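Local coordinates for protein alpha,alpha-trehalose-phosphate synthase (UDP-forming) (Burkholderia xenovorans, PDB 5V0T) that belongs to glycosyltransferase family 20 of the GT-B clan and here holds uridine-5'-diphosphate and 6-O-phosphono-alpha-D-glucopyranose in neighbouring pockets, at residues V371-L374 against M378-V381; D276-D279 against G283-E286; T214-A219 against T224-G229; E181-L186 against D205-E210; W121-L126 against A147-A152. All blocks are in the same frame, centred on the assembly; numbering follows the deposited sequence.

Contact 1. Residues V371-L374 against M378-V381; sequences VTPL and MNLV. With UDP (uridine-5'-diphosphate), chain I.
Val371 pushes one methyl against the Asn379 amide, from one side of its plane, and the other against Val381. Val371 CG1, set opposite the backbone N (chi1 -176°), comes in obliquely and sits almost evenly between the two polar ends of the amide, 3.2 Å from Asn379 OD1 and 3.3 Å from Asn379 ND2. The methyl therefore meets the whole carboxamide group instead of a single atom. Val371 CG2 points to the helix and reaches Val381 CG1 at 4.0 Å. Further along the loop, Pro373 offers the bend of its ring, with CG 3.9 Å from Asn379 ND2. Those apolar atoms back an amide whose polar work is done with other residues: OD1 caps the helix by accepting from Ala382 N, and ND2 is hydrogen-bonded to Asp376 OD2. Held at both ends, the group has little freedom to turn.

In fold terms this is a strand, loop and helix unit of the parallel sheet: strand 368-371 ends at Val371, and helix 380-388 begins just after Asn379, the N-cap. Uridine-5'-diphosphate lies at that helix start. Its O2A takes a nearly straight bond from Leu380 N, 2.8 Å long with an angle of 175° at the hydrogen, and O1A takes a longer one from Val381 N at 3.2 Å. O1A lies across the amide plane from Val371 CG1. The helix end would be expected to stabilise the negative alpha phosphate. Val381 also brings CG2 to within 3.5 Å of UDP O1A, while Val371 continues into the sheet through backbone bonds to Val398 and Ser400.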
# COMPACT_ATOMS: atom_id res chain seq x y z
N VAL A 371 1.81 3.51 -13.05
CA VAL A 371 2.01 3.04 -11.68
C VAL A 371 3.40 2.40 -11.60
O VAL A 371 3.55 1.21 -11.91
CB VAL A 371 0.92 2.04 -11.27
CG1 VAL A 371 1.06 1.63 -9.80
CG2 VAL A 371 -0.51 2.62 -11.56
N THR A 372 4.41 3.16 -11.18
CA THR A 372 5.80 2.69 -11.28
C THR A 372 6.59 2.81 -9.97
O THR A 372 7.73 3.28 -9.97
CB THR A 372 6.54 3.42 -12.41
OG1 THR A 372 6.70 4.79 -12.07
CG2 THR A 372 5.77 3.32 -13.71
N PRO A 373 6.05 2.30 -8.86
CA PRO A 373 6.78 2.42 -7.59
C PRO A 373 8.11 1.68 -7.64
O PRO A 373 8.24 0.63 -8.29
CB PRO A 373 5.82 1.79 -6.57
CG PRO A 373 5.02 0.82 -7.38
CD PRO A 373 4.85 1.46 -8.73
N LEU A 374 9.10 2.24 -6.95
CA LEU A 374 10.39 1.55 -6.80
C LEU A 374 10.23 0.25 -6.02
O LEU A 374 10.89 -0.75 -6.33
CB LEU A 374 11.40 2.47 -6.12
CG LEU A 374 11.68 3.73 -6.96
CD1 LEU A 374 12.48 4.78 -6.18
CD2 LEU A 374 12.41 3.37 -8.25
N MET A 378 1.89 -4.02 -2.64
CA MET A 378 0.89 -4.50 -3.58
C MET A 378 0.62 -3.45 -4.65
O MET A 378 0.92 -3.68 -5.83
CB MET A 378 -0.42 -4.87 -2.85
CG MET A 378 -1.54 -5.40 -3.77
SD MET A 378 -1.04 -6.77 -4.85
CE MET A 378 -0.52 -8.01 -3.68
N ASN A 379 0.08 -2.31 -4.21
CA ASN A 379 -0.36 -1.15 -4.98
C ASN A 379 -1.82 -1.34 -5.41
O ASN A 379 -2.12 -1.95 -6.45
CB ASN A 379 0.53 -0.83 -6.19
CG ASN A 379 0.27 0.57 -6.72
OD1 ASN A 379 -0.78 0.84 -7.28
ND2 ASN A 379 1.22 1.48 -6.54
N LEU A 380 -2.74 -0.83 -4.59
CA LEU A 380 -4.16 -0.94 -4.93
C LEU A 380 -4.54 -0.05 -6.11
O LEU A 380 -5.46 -0.37 -6.85
CB LEU A 380 -5.01 -0.58 -3.71
CG LEU A 380 -4.99 -1.54 -2.52
CD1 LEU A 380 -6.03 -1.09 -1.50
CD2 LEU A 380 -5.26 -2.97 -2.94
N VAL A 381 -3.82 1.07 -6.30
CA VAL A 381 -4.15 1.97 -7.40
C VAL A 381 -4.06 1.24 -8.73
O VAL A 381 -4.89 1.43 -9.62
CB VAL A 381 -3.24 3.21 -7.36
CG1 VAL A 381 -3.12 3.86 -8.77
CG2 VAL A 381 -3.76 4.24 -6.32
N1 UDP I . -6.37 7.14 -2.49
C2 UDP I . -7.45 7.95 -2.16
N3 UDP I . -7.26 9.28 -2.38
C4 UDP I . -6.14 9.89 -2.90
C5 UDP I . -5.06 8.98 -3.23
C6 UDP I . -5.22 7.67 -3.02
O2 UDP I . -8.48 7.52 -1.68
O4 UDP I . -6.13 11.11 -3.05
C1' UDP I . -6.52 5.70 -2.27
C2' UDP I . -6.41 4.88 -3.55
O2' UDP I . -7.67 4.83 -4.20
C3' UDP I . -5.98 3.52 -2.99
C4' UDP I . -5.08 3.92 -1.81
O4' UDP I . -5.47 5.26 -1.45
O3' UDP I . -7.07 2.74 -2.52
C5' UDP I . -3.60 3.88 -2.08
O5' UDP I . -3.17 2.51 -1.90
PA UDP I . -1.90 1.94 -2.64
O1A UDP I . -1.90 2.32 -4.11
O2A UDP I . -1.84 0.49 -2.35
O3A UDP I . -0.67 2.69 -2.00
PB UDP I . -0.28 3.17 -0.53
O1B UDP I . -0.92 2.11 0.37
O2B UDP I . 1.25 3.00 -0.52
O3B UDP I . -0.74 4.55 -0.27

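Contact 2. Residues D276-D279 against G283-E286; sequences DRLD and GLVE. With UDP (uridine-5'-diphosphate), chain I; G6P (6-O-phosphono-alpha-D-glucopyranose), chain J.
Leu284, in the first turn of helix 284-297, reaches Leu278 and Asp276 of the loop 276-279. From CB, CG stands opposite the carbonyl carbon (chi1 -61°) and faces the loop; from it the two methyls go to different neighbours. Leu284 CD1 settles on Leu278 CG at 3.9 Å and also lies 4.1 Å from Arg277 O. CD2 rests against the carboxylate of Asp276, 3.8 Å from its CG; the charge there is met by Arg287, with Gln309 bonded to the same OD1. Beside Leu284 a water joins the backbones, donating to Asp279 O at 2.7 Å and accepting from Leu284 N, so the helix's first amide is satisfied.

Arg277 leaves on the other side for the ligands. Its NE bonds UDP O3B at 2.7 Å and NH2 bonds UDP O2B, while NH1 makes an in-plane salt bridge to Asp279 OD2 at 3.0 Å, which, with Thr314 OG1 also at NH1, should limit rotation of the guanidinium. G6P O5 lies over one face. Tyr321 also bonds Asp279 OD2. The loop follows strand 270-275 of the parallel sheet, and helix 319-339 covers both leucines through Leu328, with Ile324 adding to Leu278.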
# COMPACT_ATOMS: atom_id res chain seq x y z
N ASP A 276 -0.61 8.71 -6.32
CA ASP A 276 0.38 8.18 -5.38
C ASP A 276 0.50 9.13 -4.20
O ASP A 276 0.71 10.32 -4.41
CB ASP A 276 1.78 8.08 -6.00
CG ASP A 276 1.82 7.30 -7.29
OD1 ASP A 276 1.34 7.82 -8.32
OD2 ASP A 276 2.39 6.18 -7.29
N ARG A 277 0.44 8.62 -2.96
CA ARG A 277 1.03 9.39 -1.87
C ARG A 277 2.42 9.85 -2.31
O ARG A 277 3.13 9.11 -3.00
CB ARG A 277 1.12 8.56 -0.59
CG ARG A 277 -0.22 8.26 0.11
CD ARG A 277 0.02 7.46 1.43
NE ARG A 277 0.80 6.26 1.15
CZ ARG A 277 2.10 6.12 1.38
NH1 ARG A 277 2.80 7.10 1.96
NH2 ARG A 277 2.71 5.00 1.03
N LEU A 278 2.80 11.09 -1.98
CA LEU A 278 4.11 11.59 -2.41
C LEU A 278 5.18 11.01 -1.48
O LEU A 278 5.77 11.67 -0.62
CB LEU A 278 4.14 13.11 -2.48
CG LEU A 278 5.07 13.69 -3.57
CD1 LEU A 278 4.95 15.21 -3.70
CD2 LEU A 278 6.56 13.33 -3.28
N ASP A 279 5.42 9.72 -1.69
CA ASP A 279 6.36 8.91 -0.93
C ASP A 279 7.58 8.61 -1.81
O ASP A 279 7.43 8.41 -3.02
CB ASP A 279 5.65 7.63 -0.49
CG ASP A 279 6.39 6.89 0.61
OD1 ASP A 279 7.58 6.55 0.44
OD2 ASP A 279 5.76 6.67 1.67
N GLY A 283 8.68 6.09 -6.72
CA GLY A 283 9.46 6.32 -7.93
C GLY A 283 8.97 7.47 -8.78
O GLY A 283 9.02 7.39 -10.01
N LEU A 284 8.54 8.56 -8.15
CA LEU A 284 7.90 9.65 -8.88
C LEU A 284 8.91 10.46 -9.70
O LEU A 284 8.55 10.95 -10.79
CB LEU A 284 7.13 10.56 -7.91
CG LEU A 284 6.00 9.81 -7.16
CD1 LEU A 284 5.36 10.69 -6.10
CD2 LEU A 284 4.91 9.28 -8.12
N VAL A 285 10.15 10.62 -9.24
CA VAL A 285 11.14 11.33 -10.04
C VAL A 285 11.44 10.55 -11.32
O VAL A 285 11.46 11.12 -12.41
CB VAL A 285 12.43 11.60 -9.23
CG1 VAL A 285 13.57 12.10 -10.16
CG2 VAL A 285 12.15 12.65 -8.15
N GLU A 286 11.65 9.23 -11.19
CA GLU A 286 11.92 8.42 -12.38
C GLU A 286 10.73 8.45 -13.33
O GLU A 286 10.89 8.49 -14.55
CB GLU A 286 12.23 6.97 -11.99
CG GLU A 286 13.56 6.78 -11.23
CD GLU A 286 13.44 7.07 -9.74
OE1 GLU A 286 12.35 7.49 -9.28
OE2 GLU A 286 14.43 6.87 -9.02
N1 UDP I . -6.37 7.14 -2.49
C2 UDP I . -7.45 7.95 -2.16
N3 UDP I . -7.26 9.28 -2.38
C4 UDP I . -6.14 9.89 -2.90
C5 UDP I . -5.06 8.98 -3.23
C6 UDP I . -5.22 7.67 -3.02
O2 UDP I . -8.48 7.52 -1.68
O4 UDP I . -6.13 11.11 -3.05
C1' UDP I . -6.52 5.70 -2.27
C2' UDP I . -6.41 4.88 -3.55
O2' UDP I . -7.67 4.83 -4.20
C3' UDP I . -5.98 3.52 -2.99
C4' UDP I . -5.08 3.92 -1.81
O4' UDP I . -5.47 5.26 -1.45
O3' UDP I . -7.07 2.74 -2.52
C5' UDP I . -3.60 3.88 -2.08
O5' UDP I . -3.17 2.51 -1.90
PA UDP I . -1.90 1.94 -2.64
O1A UDP I . -1.90 2.32 -4.11
O2A UDP I . -1.84 0.49 -2.35
O3A UDP I . -0.67 2.69 -2.00
PB UDP I . -0.28 3.17 -0.53
O1B UDP I . -0.92 2.11 0.37
O2B UDP I . 1.25 3.00 -0.52
O3B UDP I . -0.74 4.55 -0.27
C1 G6P J . 0.74 2.29 3.47
C2 G6P J . 0.97 1.50 4.74
C3 G6P J . -0.19 1.69 5.71
C4 G6P J . -0.39 3.19 5.96
C5 G6P J . -0.59 3.91 4.63
C6 G6P J . -0.84 5.40 4.85
O1 G6P J . -0.44 1.78 2.86
O2 G6P J . 1.15 0.11 4.41
O3 G6P J . 0.15 1.03 6.94
O4 G6P J . -1.56 3.40 6.78
O5 G6P J . 0.55 3.68 3.78
O6 G6P J . 0.23 5.97 5.62
P G6P J . -0.09 6.71 7.02
O1P G6P J . -0.76 8.01 6.65
O2P G6P J . 1.25 6.84 7.68
O3P G6P J . -1.03 5.77 7.74
O HOH W 1 8.71 9.11 -5.30

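Contact 3. Residues T214-A219 against T224-G229; sequences TADPSA and TIHAFG
Thr214 N donates to His226 O over 2.8 Å, one of the two shortest polar bonds here. The return bond, His226 N to Thr214 O, completes a hydrogen-bonded antiparallel pair. Asp216 and Thr224 form the next such pair, with Thr224 N reaching Asp216 O at 2.8 Å. Between them Ala215 and Ile225 make a non-hydrogen-bonded pair, their CA atoms 4.7 Å apart; there the Ala215 CA-H approaches Thr224 O, a weaker contact of 3.5 Å.

Side chains sort onto two faces. On that of Thr214, Asp216, Thr224 and His226, the Thr214 hydroxyl stands between its backbone N and carbonyl carbon (chi1 63°), which brings Thr214 OG1 to 3.4 Å from His226 CB. The imidazole is approached obliquely, and Asp216 OD2 stays 4.1 Å from His226 CD2, with carboxylate and ring planes 55° apart, a polar neighbourhood without a bond. On the other face Ile225 folds its CD1 back over Ala215 CB at 3.7 Å.

The two strands are a beta hairpin on the edge of the mixed sheet. Strand 223-227 continues it by pairing antiparallel with strand 230-236, and helix 197-209 covers the Ala215 and Ile225 face through Phe203, Cys204 and Ile207.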
# COMPACT_ATOMS: atom_id res chain seq x y z
N THR A 214 13.95 -23.12 10.84
CA THR A 214 13.54 -23.91 9.69
C THR A 214 12.20 -23.41 9.16
O THR A 214 11.39 -22.83 9.89
CB THR A 214 13.44 -25.42 10.00
OG1 THR A 214 12.43 -25.65 10.98
CG2 THR A 214 14.76 -25.99 10.48
N ALA A 215 11.97 -23.70 7.88
CA ALA A 215 10.73 -23.39 7.20
C ALA A 215 10.37 -24.60 6.34
O ALA A 215 11.14 -24.97 5.45
CB ALA A 215 10.86 -22.13 6.34
N ASP A 216 9.21 -25.21 6.61
CA ASP A 216 8.85 -26.45 5.95
C ASP A 216 7.51 -26.32 5.24
O ASP A 216 6.56 -25.77 5.81
CB ASP A 216 8.75 -27.60 6.96
CG ASP A 216 10.05 -27.86 7.67
OD1 ASP A 216 11.06 -28.10 6.99
OD2 ASP A 216 10.05 -27.82 8.92
N PRO A 217 7.39 -26.86 4.03
CA PRO A 217 6.08 -26.86 3.35
C PRO A 217 5.08 -27.73 4.09
O PRO A 217 5.42 -28.52 4.98
CB PRO A 217 6.41 -27.42 1.96
CG PRO A 217 7.60 -28.29 2.19
CD PRO A 217 8.41 -27.58 3.25
N SER A 218 3.81 -27.57 3.72
CA SER A 218 2.73 -28.35 4.30
C SER A 218 1.69 -28.65 3.23
O SER A 218 1.56 -27.94 2.24
CB SER A 218 2.05 -27.62 5.48
OG SER A 218 1.06 -26.71 5.01
N ALA A 219 0.94 -29.73 3.46
CA ALA A 219 -0.17 -30.06 2.57
C ALA A 219 -1.34 -29.10 2.75
O ALA A 219 -2.12 -28.89 1.81
CB ALA A 219 -0.61 -31.50 2.79
N THR A 224 5.21 -24.26 7.77
CA THR A 224 5.43 -24.30 9.21
C THR A 224 6.81 -23.73 9.51
O THR A 224 7.81 -24.15 8.90
CB THR A 224 5.33 -25.74 9.73
OG1 THR A 224 4.06 -26.27 9.35
CG2 THR A 224 5.45 -25.76 11.25
N ILE A 225 6.86 -22.78 10.43
CA ILE A 225 8.09 -22.12 10.84
C ILE A 225 8.49 -22.63 12.22
O ILE A 225 7.66 -22.70 13.13
CB ILE A 225 7.93 -20.59 10.86
CG1 ILE A 225 7.39 -20.06 9.53
CG2 ILE A 225 9.26 -19.95 11.20
CD1 ILE A 225 8.34 -20.27 8.36
N HIS A 226 9.77 -22.96 12.38
CA HIS A 226 10.35 -23.26 13.68
C HIS A 226 11.52 -22.32 13.89
O HIS A 226 12.50 -22.38 13.14
CB HIS A 226 10.82 -24.71 13.78
CG HIS A 226 9.71 -25.72 13.70
ND1 HIS A 226 9.10 -26.25 14.81
CD2 HIS A 226 9.14 -26.32 12.63
CE1 HIS A 226 8.19 -27.12 14.44
NE2 HIS A 226 8.18 -27.18 13.12
N ALA A 227 11.43 -21.45 14.89
CA ALA A 227 12.49 -20.49 15.16
C ALA A 227 12.29 -19.89 16.54
O ALA A 227 11.15 -19.73 17.00
CB ALA A 227 12.55 -19.39 14.10
N PHE A 228 13.40 -19.57 17.20
CA PHE A 228 13.39 -18.94 18.52
C PHE A 228 12.58 -19.76 19.53
O PHE A 228 11.91 -19.21 20.40
CB PHE A 228 12.83 -17.51 18.45
CG PHE A 228 13.54 -16.62 17.48
CD1 PHE A 228 14.77 -16.05 17.82
CD2 PHE A 228 12.99 -16.33 16.25
CE1 PHE A 228 15.42 -15.22 16.93
CE2 PHE A 228 13.63 -15.50 15.35
CZ PHE A 228 14.85 -14.94 15.69
N GLY A 229 12.63 -21.08 19.39
CA GLY A 229 11.85 -21.95 20.24
C GLY A 229 10.37 -22.00 19.96
O GLY A 229 9.64 -22.74 20.64

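Contact 4. Residues E181-L186 against D205-E210; sequences ELVEAL and DYIVNE
Helices 179-186 and 197-209, which precede and follow strand 191-194 of the mixed sheet in the chain, pack together where Val183 lies against Tyr206 and Ile207. Val183 CG2 stands over one face of the Tyr206 ring, 3.9 Å from the ring centroid and 25° off the normal, a CH-pi contact displaced toward the CE1 side, where Val183 CG2 and Tyr206 CE1 come within 3.6 Å. CB of the valine follows close behind, 3.7 Å from the same Tyr206 CE1. Val183 CG1, which points opposite the backbone N (chi1 176°), meets Ile207 CD1 at 3.7 Å, the two side chains crossing at a slant, and also borders the ring, 3.8 Å from Tyr206 CD1. Tyr206 extends from its own helix in the same manner (chi1 -177°), and this brings the ring across to the valine with the two side chains arriving from opposite directions.

The far face of the ring is covered by Glu210, four residues on in the chain: its CB sits 3.5 Å above the Tyr206 plane and over its centre. Leu173 of helix 170-173 touches both Val183 and Tyr206.

Chemically, the core of the contact is dispersion between methyls and an aromatic face, with the polar end of the tyrosine handled separately. Its OH is hydrogen-bonded to His179 ND1, at the start of the helix that carries Val183, so one ring is tied to that helix twice, over its face and at its hydroxyl, which should limit how the ring can shift.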
# COMPACT_ATOMS: atom_id res chain seq x y z
N GLU A 181 15.35 -9.00 17.08
CA GLU A 181 14.24 -8.81 18.01
C GLU A 181 12.92 -8.67 17.25
O GLU A 181 11.88 -9.15 17.71
CB GLU A 181 14.48 -7.57 18.89
CG GLU A 181 15.59 -7.72 19.93
CD GLU A 181 17.01 -7.79 19.34
OE1 GLU A 181 17.25 -7.29 18.21
OE2 GLU A 181 17.89 -8.35 20.02
N LEU A 182 12.95 -8.00 16.10
CA LEU A 182 11.75 -7.87 15.28
C LEU A 182 11.28 -9.22 14.78
O LEU A 182 10.09 -9.55 14.88
CB LEU A 182 12.01 -6.93 14.10
CG LEU A 182 12.12 -5.44 14.42
CD1 LEU A 182 12.67 -4.67 13.22
CD2 LEU A 182 10.75 -4.91 14.81
N VAL A 183 12.19 -10.03 14.23
CA VAL A 183 11.75 -11.30 13.67
C VAL A 183 11.31 -12.25 14.78
O VAL A 183 10.36 -13.01 14.62
CB VAL A 183 12.84 -11.92 12.78
CG1 VAL A 183 12.40 -13.30 12.29
CG2 VAL A 183 13.13 -11.00 11.58
N GLU A 184 12.00 -12.23 15.92
CA GLU A 184 11.55 -13.07 17.03
C GLU A 184 10.14 -12.67 17.47
O GLU A 184 9.29 -13.54 17.70
CB GLU A 184 12.53 -12.97 18.20
CG GLU A 184 12.07 -13.78 19.40
CD GLU A 184 13.11 -13.84 20.51
OE1 GLU A 184 13.03 -14.77 21.34
OE2 GLU A 184 14.00 -12.96 20.55
N ALA A 185 9.87 -11.37 17.55
CA ALA A 185 8.53 -10.90 17.89
C ALA A 185 7.50 -11.39 16.87
O ALA A 185 6.38 -11.77 17.25
CB ALA A 185 8.52 -9.37 17.97
N LEU A 186 7.85 -11.40 15.58
CA LEU A 186 6.95 -11.94 14.57
C LEU A 186 6.57 -13.38 14.85
O LEU A 186 5.45 -13.80 14.56
CB LEU A 186 7.57 -11.84 13.18
CG LEU A 186 7.57 -10.50 12.44
CD1 LEU A 186 8.33 -10.66 11.13
CD2 LEU A 186 6.14 -10.03 12.18
N ASP A 205 14.10 -16.98 4.17
CA ASP A 205 15.55 -16.86 4.01
C ASP A 205 16.20 -16.33 5.29
O ASP A 205 17.25 -16.82 5.71
CB ASP A 205 15.86 -15.95 2.82
CG ASP A 205 17.31 -16.01 2.39
OD1 ASP A 205 17.83 -17.13 2.19
OD2 ASP A 205 17.93 -14.94 2.22
N TYR A 206 15.59 -15.32 5.92
CA TYR A 206 16.11 -14.84 7.20
C TYR A 206 16.03 -15.92 8.27
O TYR A 206 17.01 -16.17 8.99
CB TYR A 206 15.35 -13.58 7.65
CG TYR A 206 15.92 -12.99 8.94
CD1 TYR A 206 15.56 -13.51 10.18
CD2 TYR A 206 16.81 -11.93 8.90
CE1 TYR A 206 16.09 -13.00 11.36
CE2 TYR A 206 17.33 -11.40 10.07
CZ TYR A 206 16.97 -11.94 11.30
OH TYR A 206 17.49 -11.43 12.47
N ILE A 207 14.87 -16.58 8.39
CA ILE A 207 14.70 -17.63 9.40
C ILE A 207 15.79 -18.69 9.27
O ILE A 207 16.41 -19.10 10.27
CB ILE A 207 13.30 -18.25 9.27
CG1 ILE A 207 12.20 -17.24 9.66
CG2 ILE A 207 13.21 -19.54 10.09
CD1 ILE A 207 12.21 -16.85 11.13
N VAL A 208 16.04 -19.15 8.04
CA VAL A 208 16.99 -20.25 7.85
C VAL A 208 18.43 -19.77 7.98
O VAL A 208 19.25 -20.42 8.63
CB VAL A 208 16.74 -20.93 6.49
CG1 VAL A 208 17.87 -21.89 6.15
CG2 VAL A 208 15.39 -21.65 6.50
N ASN A 209 18.76 -18.62 7.40
CA ASN A 209 20.15 -18.21 7.26
C ASN A 209 20.61 -17.19 8.30
O ASN A 209 21.82 -17.04 8.47
CB ASN A 209 20.38 -17.64 5.86
CG ASN A 209 20.33 -18.71 4.81
OD1 ASN A 209 21.02 -19.71 4.92
ND2 ASN A 209 19.48 -18.53 3.80
N GLU A 210 19.70 -16.51 8.99
CA GLU A 210 20.07 -15.58 10.04
C GLU A 210 19.54 -15.96 11.42
O GLU A 210 20.14 -15.56 12.42
CB GLU A 210 19.61 -14.15 9.70
CG GLU A 210 20.09 -13.67 8.34
CD GLU A 210 21.62 -13.62 8.23
OE1 GLU A 210 22.29 -13.50 9.28
OE2 GLU A 210 22.14 -13.71 7.10

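Contact 5. Residues W121-L126 against A147-A152; sequences WLAQQL and AQALRA
Ala123 and Ala149 meet methyl to methyl, CB to CB at 3.9 Å. The same Ala123 CB also touches Leu150 CD2 at 3.9 Å, so one small side chain serves two partners on the facing helix. Leu150 leaves its backbone opposite the carbonyl carbon (chi1 -73°), a turn that swings its branched end back to the first helix. There Leu150 CD2 touches both Ala123 and Leu126, the latter reached through Leu126 CD2 at 4.2 Å. With alanines on both sides the backbones come close, Ala123 CA lying 5.8 Å from Leu150 CA.

The helices belong to the alpha/beta layers round the mixed sheet. Helix 146-152 is the connection of a beta-alpha-beta crossover between the parallel strands 135-139 and 159-162, and helix 109-126 comes just before the first of these strands in the chain. The segment axes approach to 8.9 Å and cross at -53°, a value close to that of one common class of ridges-into-grooves packing. Phe146, at the beginning of helix 146-152, adds an aromatic side chain against Ala123 and Leu126, and Ile159 of strand 159-162 backs Leu150.

Polar bonding lies to the side of these apolar contacts: Arg151 makes a salt bridge with Asp190 and donates to the carbonyls of Val155 and Asn157, tying its helix to what follows it in the chain.

Within-helix packing accompanies this on the first helix: Gln125 CG lies 4.1 Å above the centre of the Trp121 ring, and that ring in turn rests on Ile75 and Leu77 of strand 70-78.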
# COMPACT_ATOMS: atom_id res chain seq x y z
N TRP A 121 1.65 -0.57 25.29
CA TRP A 121 0.58 0.29 25.80
C TRP A 121 -0.71 0.11 24.99
O TRP A 121 -1.81 0.04 25.56
CB TRP A 121 1.04 1.75 25.75
CG TRP A 121 -0.03 2.75 26.12
CD1 TRP A 121 -0.49 3.03 27.37
CD2 TRP A 121 -0.76 3.59 25.22
NE1 TRP A 121 -1.46 4.00 27.31
CE2 TRP A 121 -1.65 4.36 26.00
CE3 TRP A 121 -0.74 3.78 23.83
CZ2 TRP A 121 -2.52 5.30 25.44
CZ3 TRP A 121 -1.60 4.71 23.27
CH2 TRP A 121 -2.48 5.46 24.07
N LEU A 122 -0.59 0.02 23.67
CA LEU A 122 -1.75 -0.22 22.82
C LEU A 122 -2.35 -1.58 23.09
O LEU A 122 -3.58 -1.72 23.16
CB LEU A 122 -1.35 -0.10 21.34
CG LEU A 122 -1.15 1.28 20.72
CD1 LEU A 122 -0.60 1.15 19.30
CD2 LEU A 122 -2.46 2.07 20.70
N ALA A 123 -1.51 -2.61 23.27
CA ALA A 123 -2.05 -3.91 23.62
C ALA A 123 -2.82 -3.85 24.94
O ALA A 123 -3.89 -4.46 25.06
CB ALA A 123 -0.92 -4.94 23.69
N GLN A 124 -2.31 -3.09 25.92
CA GLN A 124 -3.02 -2.93 27.19
C GLN A 124 -4.38 -2.27 27.01
O GLN A 124 -5.34 -2.58 27.73
CB GLN A 124 -2.19 -2.11 28.18
CG GLN A 124 -1.16 -2.88 28.99
CD GLN A 124 -1.69 -4.20 29.54
OE1 GLN A 124 -2.79 -4.28 30.08
NE2 GLN A 124 -0.89 -5.24 29.40
N GLN A 125 -4.48 -1.33 26.07
CA GLN A 125 -5.77 -0.71 25.81
C GLN A 125 -6.75 -1.70 25.18
O GLN A 125 -7.95 -1.62 25.44
CB GLN A 125 -5.58 0.51 24.90
CG GLN A 125 -4.68 1.58 25.47
CD GLN A 125 -5.12 2.06 26.83
OE1 GLN A 125 -4.32 2.11 27.76
NE2 GLN A 125 -6.39 2.42 26.96
N LEU A 126 -6.24 -2.63 24.37
CA LEU A 126 -7.11 -3.59 23.71
C LEU A 126 -7.63 -4.66 24.67
O LEU A 126 -8.79 -5.07 24.57
CB LEU A 126 -6.38 -4.22 22.52
CG LEU A 126 -7.13 -5.31 21.75
CD1 LEU A 126 -8.39 -4.72 21.11
CD2 LEU A 126 -6.22 -6.01 20.71
N ALA A 147 1.75 -9.19 19.00
CA ALA A 147 1.39 -10.50 19.54
C ALA A 147 2.18 -10.80 20.80
O ALA A 147 1.63 -11.29 21.80
CB ALA A 147 1.61 -11.60 18.51
N GLN A 148 3.48 -10.49 20.77
CA GLN A 148 4.33 -10.71 21.94
C GLN A 148 3.80 -9.95 23.15
O GLN A 148 3.70 -10.51 24.25
CB GLN A 148 5.76 -10.27 21.58
CG GLN A 148 6.87 -10.67 22.53
CD GLN A 148 8.20 -10.02 22.14
OE1 GLN A 148 8.36 -8.80 22.29
NE2 GLN A 148 9.14 -10.81 21.63
N ALA A 149 3.39 -8.70 22.95
CA ALA A 149 2.81 -7.92 24.05
C ALA A 149 1.49 -8.50 24.53
O ALA A 149 1.22 -8.54 25.73
CB ALA A 149 2.62 -6.47 23.61
N LEU A 150 0.63 -8.94 23.60
CA LEU A 150 -0.65 -9.50 24.00
C LEU A 150 -0.44 -10.76 24.84
O LEU A 150 -1.05 -10.92 25.91
CB LEU A 150 -1.50 -9.82 22.77
CG LEU A 150 -2.12 -8.65 22.02
CD1 LEU A 150 -2.68 -9.12 20.68
CD2 LEU A 150 -3.23 -8.04 22.88
N ARG A 151 0.43 -11.65 24.37
CA ARG A 151 0.69 -12.89 25.09
C ARG A 151 1.24 -12.61 26.49
O ARG A 151 0.86 -13.28 27.46
CB ARG A 151 1.68 -13.75 24.30
CG ARG A 151 1.16 -14.22 22.94
CD ARG A 151 0.35 -15.50 23.09
NE ARG A 151 -0.11 -16.04 21.81
CZ ARG A 151 -1.39 -16.07 21.43
NH1 ARG A 151 -2.33 -15.59 22.22
NH2 ARG A 151 -1.72 -16.59 20.25
N ALA A 152 2.13 -11.63 26.61
CA ALA A 152 2.65 -11.27 27.92
C ALA A 152 1.55 -10.75 28.83
O ALA A 152 1.63 -10.90 30.05
CB ALA A 152 3.76 -10.22 27.77

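Contacts 1 and 2 both border the ligand pockets: their centres are 10 Å apart, Leu374 CG touches Gly283 CA at 3.5 Å, and both reach the same uridine-5'-diphosphate, one through backbone amides at the alpha phosphate, the other through an arginine at the beta phosphate. Contact 2 also borders 6-O-phosphono-alpha-D-glucopyranose. Contacts 3, 4 and 5 lie in the part built on the mixed sheet. Contacts 3 and 4 adjoin, with Phe228 CE2 3.6 Å from Glu184 CA, and contact 4 meets contact 5 where Ala185 packs on Gln148. Contact 5 lies about 32 Å from contact 1, centre to centre.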